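Local coordinates for trigger factor (Thermotoga maritima, PDB 2NSA), which probably acts as a ribosome-binding chaperone that keeps newly made proteins in an open conformation, here represented by its C-terminal chaperone domain, at residues R48-L53 with D90-D95; Q69-S72 with S76-K79; E31-K36 with L158-V163. All blocks are in the same frame, centred on the assembly; numbering follows the deposited sequence.

Interaction 1 of 3, residues R48-L53 with D90-D95; sequences RTLEIL and DDIKRD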
loop_
_atom_site.group_PDB
_atom_site.type_symbol
_atom_site.label_atom_id
_atom_site.label_comp_id
_atom_site.label_asym_id
_atom_site.label_seq_id
_atom_site.Cartn_x
_atom_site.Cartn_y
_atom_site.Cartn_z
ATOM N N ARG A 48 22.459 -2.172 5.783
ATOM C CA ARG A 48 22.582 -1.006 6.644
ATOM C C ARG A 48 21.394 -0.060 6.453
ATOM O O ARG A 48 20.840 0.453 7.430
ATOM C CB ARG A 48 23.901 -0.262 6.386
ATOM C CG ARG A 48 24.116 0.958 7.290
ATOM C CD ARG A 48 23.997 0.615 8.773
ATOM N NE ARG A 48 23.923 1.824 9.596
ATOM C CZ ARG A 48 23.313 1.889 10.777
ATOM N NH1 ARG A 48 22.724 0.813 11.283
ATOM N NH2 ARG A 48 23.276 3.038 11.439
ATOM N N THR A 49 20.990 0.166 5.206
ATOM C CA THR A 49 19.854 1.049 4.949
ATOM C C THR A 49 18.611 0.513 5.655
ATOM O O THR A 49 17.841 1.274 6.255
ATOM C CB THR A 49 19.543 1.154 3.440
ATOM O OG1 THR A 49 20.645 1.779 2.771
ATOM C CG2 THR A 49 18.284 1.985 3.213
ATOM N N LEU A 50 18.417 -0.798 5.577
ATOM C CA LEU A 50 17.269 -1.429 6.219
ATOM C C LEU A 50 17.353 -1.293 7.743
ATOM O O LEU A 50 16.338 -1.046 8.397
ATOM C CB LEU A 50 17.171 -2.898 5.793
ATOM C CG LEU A 50 16.917 -3.063 4.282
ATOM C CD1 LEU A 50 16.878 -4.541 3.904
ATOM C CD2 LEU A 50 15.606 -2.394 3.906
ATOM N N GLU A 51 18.549 -1.447 8.312
ATOM C CA GLU A 51 18.697 -1.295 9.762
ATOM C C GLU A 51 18.262 0.109 10.159
ATOM O O GLU A 51 17.580 0.302 11.163
ATOM C CB GLU A 51 20.152 -1.486 10.206
ATOM C CG GLU A 51 20.700 -2.861 9.953
ATOM C CD GLU A 51 22.124 -3.017 10.443
ATOM O OE1 GLU A 51 22.858 -2.003 10.503
ATOM O OE2 GLU A 51 22.517 -4.163 10.757
ATOM N N ILE A 52 18.666 1.096 9.361
ATOM C CA ILE A 52 18.312 2.484 9.642
ATOM C C ILE A 52 16.801 2.695 9.567
ATOM O O ILE A 52 16.225 3.392 10.412
ATOM C CB ILE A 52 19.013 3.452 8.659
ATOM C CG1 ILE A 52 20.533 3.386 8.864
ATOM C CG2 ILE A 52 18.537 4.880 8.895
ATOM C CD1 ILE A 52 21.320 4.129 7.806
ATOM N N LEU A 53 16.156 2.095 8.568
ATOM C CA LEU A 53 14.711 2.246 8.416
ATOM C C LEU A 53 13.972 1.583 9.576
ATOM O O LEU A 53 12.946 2.085 10.042
ATOM C CB LEU A 53 14.245 1.658 7.078
ATOM C CG LEU A 53 14.841 2.385 5.869
ATOM C CD1 LEU A 53 14.273 1.800 4.588
ATOM C CD2 LEU A 53 14.526 3.875 5.957
ATOM N N ASP A 90 9.607 -5.411 2.091
ATOM C CA ASP A 90 8.443 -5.727 1.264
ATOM C C ASP A 90 7.708 -4.451 0.845
ATOM O O ASP A 90 7.210 -4.373 -0.276
ATOM C CB ASP A 90 7.485 -6.676 1.991
ATOM C CG ASP A 90 7.924 -8.131 1.901
ATOM O OD1 ASP A 90 8.741 -8.466 1.014
ATOM O OD2 ASP A 90 7.437 -8.949 2.709
ATOM N N ASP A 91 7.646 -3.452 1.730
ATOM C CA ASP A 91 6.972 -2.198 1.392
ATOM C C ASP A 91 7.730 -1.489 0.270
ATOM O O ASP A 91 7.127 -0.928 -0.651
ATOM C CB ASP A 91 6.892 -1.229 2.582
ATOM C CG ASP A 91 5.956 -1.698 3.682
ATOM O OD1 ASP A 91 5.032 -2.486 3.403
ATOM O OD2 ASP A 91 6.141 -1.249 4.836
ATOM N N ILE A 92 9.056 -1.485 0.372
ATOM C CA ILE A 92 9.891 -0.845 -0.639
ATOM C C ILE A 92 9.665 -1.524 -1.988
ATOM O O ILE A 92 9.529 -0.852 -3.019
ATOM C CB ILE A 92 11.383 -0.917 -0.249
ATOM C CG1 ILE A 92 11.622 -0.034 0.976
ATOM C CG2 ILE A 92 12.263 -0.406 -1.392
ATOM C CD1 ILE A 92 13.050 -0.135 1.534
ATOM N N LYS A 93 9.632 -2.854 -1.983
ATOM C CA LYS A 93 9.393 -3.602 -3.212
ATOM C C LYS A 93 8.001 -3.308 -3.761
ATOM O O LYS A 93 7.830 -3.059 -4.960
ATOM C CB LYS A 93 9.517 -5.105 -2.959
ATOM C CG LYS A 93 10.932 -5.563 -2.690
ATOM C CD LYS A 93 10.957 -7.051 -2.390
ATOM C CE LYS A 93 12.355 -7.546 -2.142
ATOM N NZ LYS A 93 12.352 -8.996 -1.799
ATOM N N ARG A 94 7.012 -3.334 -2.873
ATOM C CA ARG A 94 5.633 -3.090 -3.255
ATOM C C ARG A 94 5.468 -1.713 -3.887
ATOM O O ARG A 94 4.828 -1.571 -4.935
ATOM C CB ARG A 94 4.718 -3.208 -2.032
ATOM C CG ARG A 94 3.249 -3.363 -2.381
ATOM C CD ARG A 94 2.368 -3.546 -1.149
ATOM N NE ARG A 94 2.759 -4.686 -0.325
ATOM C CZ ARG A 94 3.477 -4.591 0.790
ATOM N NH1 ARG A 94 3.885 -3.406 1.215
ATOM N NH2 ARG A 94 3.770 -5.681 1.494
ATOM N N ASP A 95 6.035 -0.690 -3.255
ATOM C CA ASP A 95 5.902 0.647 -3.809
ATOM C C ASP A 95 6.578 0.772 -5.174
ATOM O O ASP A 95 6.071 1.466 -6.053
ATOM C CB ASP A 95 6.420 1.699 -2.824
ATOM C CG ASP A 95 5.521 1.836 -1.604
ATOM O OD1 ASP A 95 4.387 1.314 -1.642
ATOM O OD2 ASP A 95 5.942 2.473 -0.610
#
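I92 of helix 77-105 reaches across to helix 47-64 and meets two leucines there, L50 and L53, which stand three residues apart. The meeting is purely apolar and runs through the delta methyl of the isoleucine. Its CD1 comes tip to tip with CD1 of L53 at 3.8 Å, the closer of the two approaches. With L50 the side chains slant past one another, and CD2 of that leucine stays 4.2 Å from the same I92 CD1. The backbones are well apart, since the nearest CA atoms, those of L50 and I92, are 10.1 Å from each other, and the side chains alone span the gap. I92 can span it because CG1 lies anti to its own carbonyl carbon (chi1 -68°) and CD1 then continues outward in an extended line. L50 also leans on K85 and L53 on I88.

The charged groups form ion pairs inside each helix, apart from the apolar contact. R48 NH1 donates to E51 OE1 at 2.9 Å; the oxygen lies almost in the guanidinium plane, but is approached from its anti side, tilted 25° from the carboxylate plane. CG1 of I52 lies over the centre of one face of that guanidinium, 3.6 Å from its plane. In the other helix R94 NH1 meets the anti lone pair of D91 OD1 at 2.6 Å, a short bond. R94 has a second anchor: its NE bonds to the backbone carbonyl of L34 near the end of helix 25-36, which fixes how the group is turned and ties a third helix to this one.

Helices 47-64 and 77-105, connected through the short helix 67-72, thus pack side by side through aliphatic side chains, K85 and I88 contributing, within the all-helical C-terminal chaperone domain.

Interaction 2 of 3, residues Q69-S72 with S76-K79; sequences QIVS and SEEK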
loop_
_atom_site.group_PDB
_atom_site.type_symbol
_atom_site.label_atom_id
_atom_site.label_comp_id
_atom_site.label_asym_id
_atom_site.label_seq_id
_atom_site.Cartn_x
_atom_site.Cartn_y
_atom_site.Cartn_z
ATOM N N GLN A 69 4.094 -2.271 23.767
ATOM C CA GLN A 69 2.971 -3.187 23.602
ATOM C C GLN A 69 3.239 -4.134 22.437
ATOM O O GLN A 69 2.970 -5.333 22.517
ATOM C CB GLN A 69 1.683 -2.402 23.347
ATOM C CG GLN A 69 1.156 -1.667 24.571
ATOM C CD GLN A 69 0.087 -0.649 24.223
ATOM O OE1 GLN A 69 0.367 0.366 23.582
ATOM N NE2 GLN A 69 -1.147 -0.915 24.639
ATOM N N ILE A 70 3.791 -3.586 21.357
ATOM C CA ILE A 70 4.094 -4.368 20.171
ATOM C C ILE A 70 5.298 -5.293 20.342
ATOM O O ILE A 70 5.208 -6.491 20.072
ATOM C CB ILE A 70 4.348 -3.447 18.955
ATOM C CG1 ILE A 70 3.093 -2.623 18.659
ATOM C CG2 ILE A 70 4.731 -4.283 17.733
ATOM C CD1 ILE A 70 3.271 -1.603 17.552
ATOM N N VAL A 71 6.425 -4.753 20.791
ATOM C CA VAL A 71 7.608 -5.592 20.941
ATOM C C VAL A 71 7.399 -6.686 21.982
ATOM O O VAL A 71 7.951 -7.780 21.857
ATOM C CB VAL A 71 8.858 -4.756 21.303
ATOM C CG1 VAL A 71 8.808 -4.315 22.767
ATOM C CG2 VAL A 71 10.110 -5.572 21.013
ATOM N N SER A 72 6.587 -6.395 22.994
ATOM C CA SER A 72 6.301 -7.365 24.050
ATOM C C SER A 72 5.630 -8.632 23.522
ATOM O O SER A 72 5.771 -9.706 24.111
ATOM C CB SER A 72 5.408 -6.738 25.124
ATOM O OG SER A 72 6.103 -5.729 25.832
ATOM N N SER A 76 11.492 -11.455 21.492
ATOM C CA SER A 76 12.559 -10.521 21.823
ATOM C C SER A 76 12.525 -9.346 20.861
ATOM O O SER A 76 11.827 -9.385 19.848
ATOM C CB SER A 76 13.919 -11.208 21.713
ATOM O OG SER A 76 14.239 -11.497 20.362
ATOM N N GLU A 77 13.285 -8.306 21.186
ATOM C CA GLU A 77 13.365 -7.124 20.341
ATOM C C GLU A 77 14.088 -7.496 19.052
ATOM O O GLU A 77 13.782 -6.973 17.971
ATOM C CB GLU A 77 14.137 -6.011 21.046
ATOM C CG GLU A 77 14.260 -4.750 20.212
ATOM C CD GLU A 77 15.139 -3.700 20.858
ATOM O OE1 GLU A 77 14.949 -3.425 22.061
ATOM O OE2 GLU A 77 16.016 -3.145 20.157
ATOM N N GLU A 78 15.053 -8.401 19.164
ATOM C CA GLU A 78 15.818 -8.836 18.001
ATOM C C GLU A 78 14.881 -9.468 16.979
ATOM O O GLU A 78 14.982 -9.199 15.777
ATOM C CB GLU A 78 16.894 -9.844 18.419
ATOM C CG GLU A 78 17.871 -10.209 17.312
ATOM C CD GLU A 78 18.916 -11.208 17.771
ATOM O OE1 GLU A 78 19.675 -10.890 18.712
ATOM O OE2 GLU A 78 18.980 -12.312 17.191
ATOM N N LYS A 79 13.967 -10.303 17.459
ATOM C CA LYS A 79 13.011 -10.968 16.576
ATOM C C LYS A 79 12.108 -9.937 15.913
ATOM O O LYS A 79 11.823 -10.025 14.715
ATOM C CB LYS A 79 12.154 -11.955 17.368
ATOM C CG LYS A 79 12.922 -13.064 18.074
ATOM C CD LYS A 79 13.378 -14.179 17.136
ATOM C CE LYS A 79 14.685 -13.854 16.434
ATOM N NZ LYS A 79 15.205 -15.037 15.692
#
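V71 owes its meeting with E77 to its first torsion. In V71 (chi1 75°) CG1 sits between the backbone N and the carbonyl carbon, a crowded position for a beta-branched residue in a helix, and this leaves CG2 anti to the N and directed at the start of helix 77-105. The torsion of E77 decides only where the rest of that chain goes: CG is anti to the backbone N (chi1 180°), and the extended chain leads the carboxylate away from the valine, toward R81.

The touching is done by CG2 of V71, which lies 3.7 Å from CA of E77 and 4.1 Å from its CB. The two side chains pass each other at a slant, and the valine methyl rests on the base of the glutamate while the acid end takes no part. A looser approach brings the same V71 CG2 to 4.3 Å from the carbonyl oxygen of S76. V71 also packs on F80, one turn further along helix 77-105, as does I70, so helix 67-72 bears on more of the long helix than its first residue.

S76 is the N-cap of that helix. Its CB leaves the backbone away from helix 67-72, and its OG accepts from the backbone N of K79 at 3.2 Å with an N-H...O angle of 160°. This bond satisfies an amide of the first turn that has no helical carbonyl before it to pair with. Farther out, the OE2 of E77 forms a salt bridge with R81.

The contact thus sits at the corner where a short helix gives way, through a brief loop, to a long one. Between the two segments the valine offers van der Waals contact alone, while the serine oxygen and glutamate carboxylate spend their polarity within the incoming helix.

Interaction 3 of 3, residues E31-K36 with L158-V163; sequences EQLLEK and LLLQEV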
loop_
_atom_site.group_PDB
_atom_site.type_symbol
_atom_site.label_atom_id
_atom_site.label_comp_id
_atom_site.label_asym_id
_atom_site.label_seq_id
_atom_site.Cartn_x
_atom_site.Cartn_y
_atom_site.Cartn_z
ATOM N N GLU A 31 -6.057 -6.721 -0.622
ATOM C CA GLU A 31 -5.192 -7.226 0.435
ATOM C C GLU A 31 -4.249 -8.326 -0.055
ATOM O O GLU A 31 -3.036 -8.231 0.125
ATOM C CB GLU A 31 -6.042 -7.746 1.597
ATOM C CG GLU A 31 -5.273 -7.976 2.885
ATOM C CD GLU A 31 -6.166 -8.443 4.022
ATOM O OE1 GLU A 31 -7.218 -7.808 4.252
ATOM O OE2 GLU A 31 -5.813 -9.439 4.692
ATOM N N GLN A 32 -4.795 -9.368 -0.677
ATOM C CA GLN A 32 -3.957 -10.460 -1.163
ATOM C C GLN A 32 -3.052 -9.997 -2.298
ATOM O O GLN A 32 -1.918 -10.461 -2.427
ATOM C CB GLN A 32 -4.819 -11.641 -1.628
ATOM C CG GLN A 32 -4.005 -12.857 -2.059
ATOM C CD GLN A 32 -4.844 -14.116 -2.203
ATOM O OE1 GLN A 32 -5.807 -14.153 -2.970
ATOM N NE2 GLN A 32 -4.478 -15.158 -1.460
ATOM N N LEU A 33 -3.554 -9.084 -3.121
ATOM C CA LEU A 33 -2.770 -8.561 -4.231
ATOM C C LEU A 33 -1.544 -7.838 -3.684
ATOM O O LEU A 33 -0.419 -8.086 -4.119
ATOM C CB LEU A 33 -3.616 -7.600 -5.069
ATOM C CG LEU A 33 -2.920 -6.945 -6.264
ATOM C CD1 LEU A 33 -2.325 -8.008 -7.171
ATOM C CD2 LEU A 33 -3.927 -6.088 -7.014
ATOM N N LEU A 34 -1.766 -6.954 -2.716
ATOM C CA LEU A 34 -0.678 -6.197 -2.103
ATOM C C LEU A 34 0.326 -7.102 -1.404
ATOM O O LEU A 34 1.531 -6.853 -1.432
ATOM C CB LEU A 34 -1.232 -5.194 -1.085
ATOM C CG LEU A 34 -1.928 -3.945 -1.617
ATOM C CD1 LEU A 34 -2.496 -3.149 -0.453
ATOM C CD2 LEU A 34 -0.940 -3.103 -2.416
ATOM N N GLU A 35 -0.174 -8.153 -0.769
ATOM C CA GLU A 35 0.686 -9.080 -0.054
ATOM C C GLU A 35 1.621 -9.863 -0.968
ATOM O O GLU A 35 2.752 -10.171 -0.590
ATOM C CB GLU A 35 -0.170 -10.052 0.758
ATOM C CG GLU A 35 0.630 -11.072 1.541
ATOM C CD GLU A 35 -0.251 -11.993 2.362
ATOM O OE1 GLU A 35 0.299 -12.868 3.065
ATOM O OE2 GLU A 35 -1.492 -11.842 2.306
ATOM N N LYS A 36 1.161 -10.171 -2.174
ATOM C CA LYS A 36 1.968 -10.949 -3.107
ATOM C C LYS A 36 2.832 -10.133 -4.061
ATOM O O LYS A 36 3.839 -10.630 -4.565
ATOM C CB LYS A 36 1.063 -11.886 -3.913
ATOM C CG LYS A 36 0.367 -12.948 -3.076
ATOM C CD LYS A 36 1.376 -13.837 -2.363
ATOM C CE LYS A 36 0.683 -14.950 -1.589
ATOM N NZ LYS A 36 1.651 -15.829 -0.883
ATOM N N LEU A 158 -7.324 -1.596 -11.086
ATOM C CA LEU A 158 -7.155 -2.013 -12.477
ATOM C C LEU A 158 -6.647 -3.448 -12.564
ATOM O O LEU A 158 -7.123 -4.234 -13.387
ATOM C CB LEU A 158 -6.185 -1.079 -13.205
ATOM C CG LEU A 158 -6.730 0.287 -13.620
ATOM C CD1 LEU A 158 -5.579 1.190 -14.050
ATOM C CD2 LEU A 158 -7.728 0.113 -14.764
ATOM N N LEU A 159 -5.674 -3.799 -11.731
ATOM C CA LEU A 159 -5.155 -5.158 -11.762
ATOM C C LEU A 159 -6.244 -6.162 -11.394
ATOM O O LEU A 159 -6.405 -7.181 -12.063
ATOM C CB LEU A 159 -3.963 -5.312 -10.812
ATOM C CG LEU A 159 -2.705 -4.522 -11.178
ATOM C CD1 LEU A 159 -1.664 -4.710 -10.079
ATOM C CD2 LEU A 159 -2.153 -4.983 -12.525
ATOM N N LEU A 160 -6.995 -5.874 -10.336
ATOM C CA LEU A 160 -8.055 -6.784 -9.915
ATOM C C LEU A 160 -9.100 -6.966 -11.005
ATOM O O LEU A 160 -9.631 -8.065 -11.190
ATOM C CB LEU A 160 -8.730 -6.265 -8.648
ATOM C CG LEU A 160 -7.855 -6.190 -7.398
ATOM C CD1 LEU A 160 -8.677 -5.619 -6.260
ATOM C CD2 LEU A 160 -7.326 -7.579 -7.043
ATOM N N GLN A 161 -9.401 -5.888 -11.720
ATOM C CA GLN A 161 -10.392 -5.938 -12.787
ATOM C C GLN A 161 -9.868 -6.656 -14.031
ATOM O O GLN A 161 -10.621 -6.912 -14.973
ATOM C CB GLN A 161 -10.862 -4.519 -13.126
ATOM C CG GLN A 161 -11.808 -3.952 -12.065
ATOM C CD GLN A 161 -11.939 -2.440 -12.100
ATOM O OE1 GLN A 161 -11.700 -1.806 -13.126
ATOM N NE2 GLN A 161 -12.339 -1.856 -10.974
ATOM N N GLU A 162 -8.581 -6.992 -14.025
ATOM C CA GLU A 162 -7.977 -7.702 -15.151
ATOM C C GLU A 162 -7.935 -9.206 -14.891
ATOM O O GLU A 162 -7.581 -9.985 -15.775
ATOM C CB GLU A 162 -6.555 -7.195 -15.414
ATOM C CG GLU A 162 -6.470 -5.730 -15.797
ATOM C CD GLU A 162 -5.037 -5.269 -16.005
ATOM O OE1 GLU A 162 -4.157 -5.685 -15.226
ATOM O OE2 GLU A 162 -4.797 -4.484 -16.941
ATOM N N VAL A 163 -8.287 -9.615 -13.676
ATOM C CA VAL A 163 -8.293 -11.032 -13.328
ATOM C C VAL A 163 -9.525 -11.686 -13.944
ATOM O O VAL A 163 -10.657 -11.320 -13.624
ATOM C CB VAL A 163 -8.325 -11.246 -11.798
ATOM C CG1 VAL A 163 -8.389 -12.742 -11.477
ATOM C CG2 VAL A 163 -7.088 -10.630 -11.163
#
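L159 is the first residue of 158-163 to meet L33 of helix 25-36, and it does so mainly with the base of its side chain: CB lies 3.9 Å from CD2 of L33, and its own CD1 is slightly farther from that methyl. The two leucines cross at about a right angle. L159 is buried, with L6 of helix 6-12 and L101 and K105 of helix 77-105 also against it.

L160 follows, and the same CD2 of L33 reaches it too. The closest pair here is L33 CD2 to L160 CD2 at 3.7 Å. CG of L160 is 3.9 Å from L33 CD2. Although the CB of L160 leaves the backbone along the flank of the contact, the branched end swings in to L33. The one methyl of L33 is therefore wedged between two consecutive leucines. CG of L33 is anti to the backbone N (chi1 179°), and with chi2 near 55° this brings CD2 to both leucines; the CA atoms of L33 and L160 are 8.0 Å apart.

This is leucine-rich helix packing in the all-helical C-terminal domain of trigger factor: residues more than 120 positions apart in the chain are brought together, with L9 and L13 near the N-terminal end of the chain and L156 of helix 140-160 also against L33.

A type I beta turn runs from L160 to V163. E162 N bonds to the carbonyl O of L159 at 2.9 Å, and E162 OE2 forms a salt bridge with K105, tying the turn to helix 77-105. V163, buried itself, closes the turn by giving its N to the carbonyl O of L160 at 3.2 Å.

Overall arrangement
Burial differs strongly among the three contacts. Interaction 3 is a core contact, with leucines brought together from distant parts of the chain; interaction 1 is partly buried and meets only through methyl tips; interaction 2 lies at the surface, where one valine leans on main chain beside a capped helix start. Helix 77-105 is shared by interactions 1 and 2, whose centres are 19 Å apart. Interactions 1 and 3 touch where R94 NE bonds to L34 O, so a polar bond connects the segments of the two contacts, beside their apolar touches. Interactions 2 and 3 remain separate, their nearest atoms about 17 Å apart.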